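Long-range contact in D-alanyl-D-alanine carboxypeptidase DacB2 (Mycobacterium tuberculosis H37Rv, PDB 4RYE), which shows D,D-carboxypeptidase activity on synthetic pentapeptides and probably trims the terminal D-alanine of peptidoglycan stem peptides: residues M166-P178 with N193-G207. Residues are numbered along the deposited sequence; the frame is centred on the assembly and turned at random.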
loop_
_atom_site.group_PDB
_atom_site.type_symbol
_atom_site.label_atom_id
_atom_site.label_comp_id
_atom_site.label_asym_id
_atom_site.label_seq_id
_atom_site.Cartn_x
_atom_site.Cartn_y
_atom_site.Cartn_z
HETATM N N MSE A 166 4.796 2.202 -8.385
HETATM C CA MSE A 166 4.297 1.677 -9.657
HETATM C C MSE A 166 5.258 1.910 -10.812
HETATM O O MSE A 166 5.201 1.215 -11.833
HETATM C CB MSE A 166 2.933 2.282 -9.993
HETATM C CG MSE A 166 1.784 1.714 -9.153
HETATM SE SE MSE A 166 1.545 -0.230 -9.374
HETATM C CE MSE A 166 1.419 -0.295 -11.318
ATOM N N ALA A 167 6.135 2.897 -10.659
ATOM C CA ALA A 167 7.129 3.179 -11.684
ATOM C C ALA A 167 8.203 2.097 -11.727
ATOM O O ALA A 167 8.879 1.918 -12.738
ATOM C CB ALA A 167 7.754 4.541 -11.453
ATOM N N ASN A 168 8.363 1.373 -10.623
ATOM C CA ASN A 168 9.336 0.285 -10.556
ATOM C C ASN A 168 8.735 -0.989 -11.161
ATOM O O ASN A 168 7.694 -1.479 -10.690
ATOM C CB ASN A 168 9.743 0.042 -9.099
ATOM C CG ASN A 168 10.817 -1.009 -8.961
ATOM O OD1 ASN A 168 10.590 -2.181 -9.244
ATOM N ND2 ASN A 168 11.994 -0.600 -8.502
ATOM N N PRO A 169 9.377 -1.529 -12.211
ATOM C CA PRO A 169 8.783 -2.667 -12.928
ATOM C C PRO A 169 8.614 -3.918 -12.057
ATOM O O PRO A 169 7.667 -4.668 -12.265
ATOM C CB PRO A 169 9.771 -2.925 -14.082
ATOM C CG PRO A 169 11.055 -2.222 -13.680
ATOM C CD PRO A 169 10.630 -1.056 -12.833
ATOM N N VAL A 170 9.511 -4.147 -11.103
ATOM C CA VAL A 170 9.344 -5.297 -10.222
ATOM C C VAL A 170 8.171 -5.106 -9.270
ATOM O O VAL A 170 7.380 -6.029 -9.053
ATOM C CB VAL A 170 10.643 -5.613 -9.434
ATOM C CG1 VAL A 170 10.383 -6.717 -8.429
ATOM C CG2 VAL A 170 11.750 -6.007 -10.408
ATOM N N PHE A 171 8.040 -3.908 -8.710
ATOM C CA PHE A 171 6.896 -3.642 -7.843
ATOM C C PHE A 171 5.598 -3.839 -8.609
ATOM O O PHE A 171 4.669 -4.497 -8.119
ATOM C CB PHE A 171 6.931 -2.230 -7.244
ATOM C CG PHE A 171 5.776 -1.951 -6.310
ATOM C CD1 PHE A 171 4.571 -1.458 -6.796
ATOM C CD2 PHE A 171 5.890 -2.208 -4.950
ATOM C CE1 PHE A 171 3.485 -1.222 -5.941
ATOM C CE2 PHE A 171 4.818 -1.970 -4.076
ATOM C CZ PHE A 171 3.609 -1.471 -4.581
ATOM N N ALA A 172 5.521 -3.248 -9.800
ATOM C CA ALA A 172 4.321 -3.370 -10.631
ATOM C C ALA A 172 3.991 -4.828 -10.924
ATOM O O ALA A 172 2.815 -5.218 -10.952
ATOM C CB ALA A 172 4.475 -2.581 -11.927
ATOM N N GLN A 173 5.017 -5.643 -11.132
ATOM C CA GLN A 173 4.798 -7.069 -11.376
ATOM C C GLN A 173 4.233 -7.762 -10.137
ATOM O O GLN A 173 3.235 -8.485 -10.224
ATOM C CB GLN A 173 6.099 -7.752 -11.807
ATOM C CG GLN A 173 5.934 -9.235 -12.151
ATOM C CD GLN A 173 7.207 -9.854 -12.686
ATOM O OE1 GLN A 173 8.190 -10.000 -11.960
ATOM N NE2 GLN A 173 7.202 -10.208 -13.969
ATOM N N ILE A 174 4.867 -7.532 -8.989
ATOM C CA ILE A 174 4.465 -8.198 -7.747
ATOM C C ILE A 174 3.048 -7.828 -7.316
ATOM O O ILE A 174 2.235 -8.703 -7.017
ATOM C CB ILE A 174 5.439 -7.880 -6.592
ATOM C CG1 ILE A 174 6.820 -8.474 -6.889
ATOM C CG2 ILE A 174 4.907 -8.437 -5.264
ATOM C CD1 ILE A 174 7.917 -7.936 -5.968
ATOM N N THR A 175 2.748 -6.534 -7.292
ATOM C CA THR A 175 1.459 -6.069 -6.778
ATOM C C THR A 175 0.304 -6.617 -7.630
ATOM O O THR A 175 -0.839 -6.747 -7.164
ATOM C CB THR A 175 1.436 -4.516 -6.639
ATOM O OG1 THR A 175 0.312 -4.112 -5.841
ATOM C CG2 THR A 175 1.375 -3.832 -8.007
ATOM N N ALA A 176 0.621 -6.989 -8.868
ATOM C CA ALA A 176 -0.378 -7.535 -9.783
ATOM C C ALA A 176 -0.395 -9.078 -9.880
ATOM O O ALA A 176 -1.325 -9.639 -10.468
ATOM C CB ALA A 176 -0.225 -6.912 -11.171
ATOM N N GLU A 177 0.612 -9.755 -9.320
ATOM C CA GLU A 177 0.646 -11.232 -9.305
ATOM C C GLU A 177 -0.546 -11.813 -8.558
ATOM O O GLU A 177 -0.853 -11.376 -7.444
ATOM C CB GLU A 177 1.895 -11.764 -8.576
ATOM C CG GLU A 177 3.252 -11.488 -9.178
ATOM C CD GLU A 177 4.359 -11.819 -8.175
ATOM O OE1 GLU A 177 4.022 -12.098 -7.003
ATOM O OE2 GLU A 177 5.553 -11.802 -8.540
ATOM N N PRO A 178 -1.206 -12.831 -9.143
ATOM C CA PRO A 178 -2.290 -13.466 -8.393
ATOM C C PRO A 178 -1.752 -14.349 -7.267
ATOM O O PRO A 178 -2.457 -14.596 -6.294
ATOM C CB PRO A 178 -3.001 -14.320 -9.454
ATOM C CG PRO A 178 -1.964 -14.585 -10.504
ATOM C CD PRO A 178 -1.097 -13.342 -10.523
ATOM N N ASN A 193 -2.561 -13.491 -3.505
ATOM C CA ASN A 193 -2.675 -12.058 -3.327
ATOM C C ASN A 193 -4.010 -11.723 -2.666
ATOM O O ASN A 193 -5.066 -12.085 -3.185
ATOM C CB ASN A 193 -2.592 -11.371 -4.696
ATOM C CG ASN A 193 -2.315 -9.885 -4.591
ATOM O OD1 ASN A 193 -2.763 -9.216 -3.657
ATOM N ND2 ASN A 193 -1.574 -9.356 -5.556
ATOM N N GLN A 194 -3.971 -11.031 -1.533
ATOM C CA GLN A 194 -5.192 -10.717 -0.795
ATOM C C GLN A 194 -5.951 -9.505 -1.341
ATOM O O GLN A 194 -7.030 -9.181 -0.849
ATOM C CB GLN A 194 -4.882 -10.509 0.690
ATOM C CG GLN A 194 -4.155 -9.214 0.997
ATOM C CD GLN A 194 -3.758 -9.099 2.461
ATOM O OE1 GLN A 194 -3.938 -10.035 3.243
ATOM N NE2 GLN A 194 -3.223 -7.942 2.838
ATOM N N ASP A 195 -5.383 -8.835 -2.343
ATOM C CA ASP A 195 -6.012 -7.666 -2.957
ATOM C C ASP A 195 -7.144 -8.097 -3.882
ATOM O O ASP A 195 -6.916 -8.447 -5.044
ATOM C CB ASP A 195 -4.965 -6.867 -3.738
ATOM C CG ASP A 195 -5.547 -5.644 -4.442
ATOM O OD1 ASP A 195 -6.721 -5.281 -4.195
ATOM O OD2 ASP A 195 -4.807 -5.026 -5.240
ATOM N N GLU A 196 -8.368 -8.046 -3.368
ATOM C CA GLU A 196 -9.537 -8.527 -4.100
ATOM C C GLU A 196 -9.926 -7.610 -5.260
ATOM O O GLU A 196 -10.710 -7.985 -6.127
ATOM C CB GLU A 196 -10.716 -8.693 -3.144
ATOM C CG GLU A 196 -10.428 -9.676 -2.020
ATOM C CD GLU A 196 -11.683 -10.223 -1.392
ATOM O OE1 GLU A 196 -12.782 -9.750 -1.754
ATOM O OE2 GLU A 196 -11.571 -11.134 -0.543
ATOM N N LEU A 197 -9.372 -6.411 -5.279
ATOM C CA LEU A 197 -9.628 -5.513 -6.395
ATOM C C LEU A 197 -9.139 -6.144 -7.705
ATOM O O LEU A 197 -9.759 -5.965 -8.749
ATOM C CB LEU A 197 -9.000 -4.139 -6.149
ATOM C CG LEU A 197 -9.789 -2.930 -6.669
ATOM C CD1 LEU A 197 -11.212 -2.931 -6.119
ATOM C CD2 LEU A 197 -9.101 -1.627 -6.327
ATOM N N LEU A 198 -8.050 -6.914 -7.642
ATOM C CA LEU A 198 -7.521 -7.580 -8.835
ATOM C C LEU A 198 -8.558 -8.506 -9.446
ATOM O O LEU A 198 -8.681 -8.603 -10.667
ATOM C CB LEU A 198 -6.256 -8.372 -8.499
ATOM C CG LEU A 198 -5.080 -7.508 -8.048
ATOM C CD1 LEU A 198 -3.893 -8.379 -7.734
ATOM C CD2 LEU A 198 -4.727 -6.482 -9.130
ATOM N N GLN A 199 -9.306 -9.184 -8.582
ATOM C CA GLN A 199 -10.305 -10.144 -9.029
ATOM C C GLN A 199 -11.662 -9.513 -9.352
ATOM O O GLN A 199 -12.405 -10.029 -10.180
ATOM C CB GLN A 199 -10.478 -11.241 -7.969
ATOM C CG GLN A 199 -9.189 -11.986 -7.645
ATOM C CD GLN A 199 -9.249 -12.714 -6.316
ATOM O OE1 GLN A 199 -9.520 -12.111 -5.276
ATOM N NE2 GLN A 199 -8.989 -14.016 -6.341
ATOM N N ARG A 200 -11.995 -8.409 -8.696
ATOM C CA ARG A 200 -13.345 -7.857 -8.833
ATOM C C ARG A 200 -13.448 -6.715 -9.829
ATOM O O ARG A 200 -14.540 -6.407 -10.322
ATOM C CB ARG A 200 -13.848 -7.353 -7.482
ATOM C CG ARG A 200 -14.011 -8.430 -6.430
ATOM C CD ARG A 200 -13.922 -7.800 -5.050
ATOM N NE ARG A 200 -14.127 -8.770 -3.980
ATOM C CZ ARG A 200 -15.291 -8.950 -3.372
ATOM N NH1 ARG A 200 -16.334 -8.219 -3.738
ATOM N NH2 ARG A 200 -15.410 -9.848 -2.402
ATOM N N TYR A 201 -12.323 -6.066 -10.101
ATOM C CA TYR A 201 -12.337 -4.847 -10.901
ATOM C C TYR A 201 -11.411 -4.952 -12.109
ATOM O O TYR A 201 -10.201 -4.781 -11.966
ATOM C CB TYR A 201 -11.906 -3.648 -10.043
ATOM C CG TYR A 201 -12.272 -2.342 -10.694
ATOM C CD1 TYR A 201 -13.558 -1.848 -10.598
ATOM C CD2 TYR A 201 -11.344 -1.625 -11.438
ATOM C CE1 TYR A 201 -13.920 -0.657 -11.208
ATOM C CE2 TYR A 201 -11.696 -0.418 -12.054
ATOM C CZ TYR A 201 -12.987 0.049 -11.938
ATOM O OH TYR A 201 -13.355 1.231 -12.547
ATOM N N PRO A 202 -11.973 -5.259 -13.296
ATOM C CA PRO A 202 -11.174 -5.291 -14.528
ATOM C C PRO A 202 -10.371 -4.014 -14.721
ATOM O O PRO A 202 -10.927 -2.914 -14.646
ATOM C CB PRO A 202 -12.237 -5.410 -15.619
ATOM C CG PRO A 202 -13.296 -6.276 -14.967
ATOM C CD PRO A 202 -13.336 -5.781 -13.518
ATOM N N GLY A 203 -9.071 -4.169 -14.947
ATOM C CA GLY A 203 -8.184 -3.032 -15.122
ATOM C C GLY A 203 -7.412 -2.627 -13.880
ATOM O O GLY A 203 -6.548 -1.756 -13.942
ATOM N N ALA A 204 -7.727 -3.228 -12.737
ATOM C CA ALA A 204 -6.920 -2.981 -11.535
ATOM C C ALA A 204 -5.477 -3.428 -11.801
ATOM O O ALA A 204 -5.263 -4.449 -12.439
ATOM C CB ALA A 204 -7.503 -3.731 -10.345
ATOM N N ILE A 205 -4.487 -2.664 -11.338
ATOM C CA ILE A 205 -3.091 -3.018 -11.603
ATOM C C ILE A 205 -2.262 -3.126 -10.325
ATOM O O ILE A 205 -1.073 -3.396 -10.368
ATOM C CB ILE A 205 -2.427 -2.026 -12.579
ATOM C CG1 ILE A 205 -2.574 -0.588 -12.079
ATOM C CG2 ILE A 205 -3.026 -2.160 -13.977
ATOM C CD1 ILE A 205 -2.107 0.463 -13.103
ATOM N N GLY A 206 -2.892 -2.917 -9.178
ATOM C CA GLY A 206 -2.166 -3.059 -7.929
ATOM C C GLY A 206 -2.864 -2.394 -6.768
ATOM O O GLY A 206 -3.711 -1.531 -6.952
ATOM N N GLY A 207 -2.510 -2.798 -5.558
ATOM C CA GLY A 207 -3.138 -2.209 -4.398
ATOM C C GLY A 207 -2.585 -2.794 -3.131
ATOM O O GLY A 207 -1.979 -3.873 -3.137
HETATM O O HOH W 1 0.798 -3.712 -12.159
HETATM O O HOH W 2 0.583 -4.928 -3.017
HETATM O O HOH W 3 -2.254 -5.949 -5.184
#
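Thr175 lays its side chain over the backbone of Ile205 to Gly207, at the place where helix 169-176 comes nearly at right angles (96°) to the strand that begins at Ala204. Its methyl CG2 packs against Gly206, which presents its bare CA to that methyl at 3.6 Å. The hydroxyl, swung anti to the backbone N (chi1 -166°), receives the N-H of Gly207, with OG1 3.1 Å from that nitrogen, and donates to a water that in turn binds Gly207 O. On the strand side Thr175 is thus met by backbone atoms, and the strand is irregular here: Ile205 and Gly206 both face Ala222 in a classic beta bulge. In the fold shared by penicillin-binding proteins and serine beta-lactamases this edge strand of the antiparallel sheet carries the KTG-type motif, which probably starts at Lys208, so the helix end packs directly before a likely wall of the active site. At the C-terminal end of the helix, the amide nitrogen of Asn193 donates twice. ND2 reaches Glu177 O at 2.9 Å in a nearly straight bond lying in the amide plane, and Thr175 O at 3.2 Å, approaching that carbonyl from above its plane. The other end of the amide, OD1, accepts from Asp195 N in an Asx turn, which fixes its rotation. A single backbone bond from Asn193 N to Pro178 O, 3.0 Å, lies at the open end of the hairpin formed by strands 179-184 and 187-192. Leu198 CD1 lies against Thr175 O, while the bent selenomethionine Met166 brings CE to Ile205 CD1 at 4.0 Å.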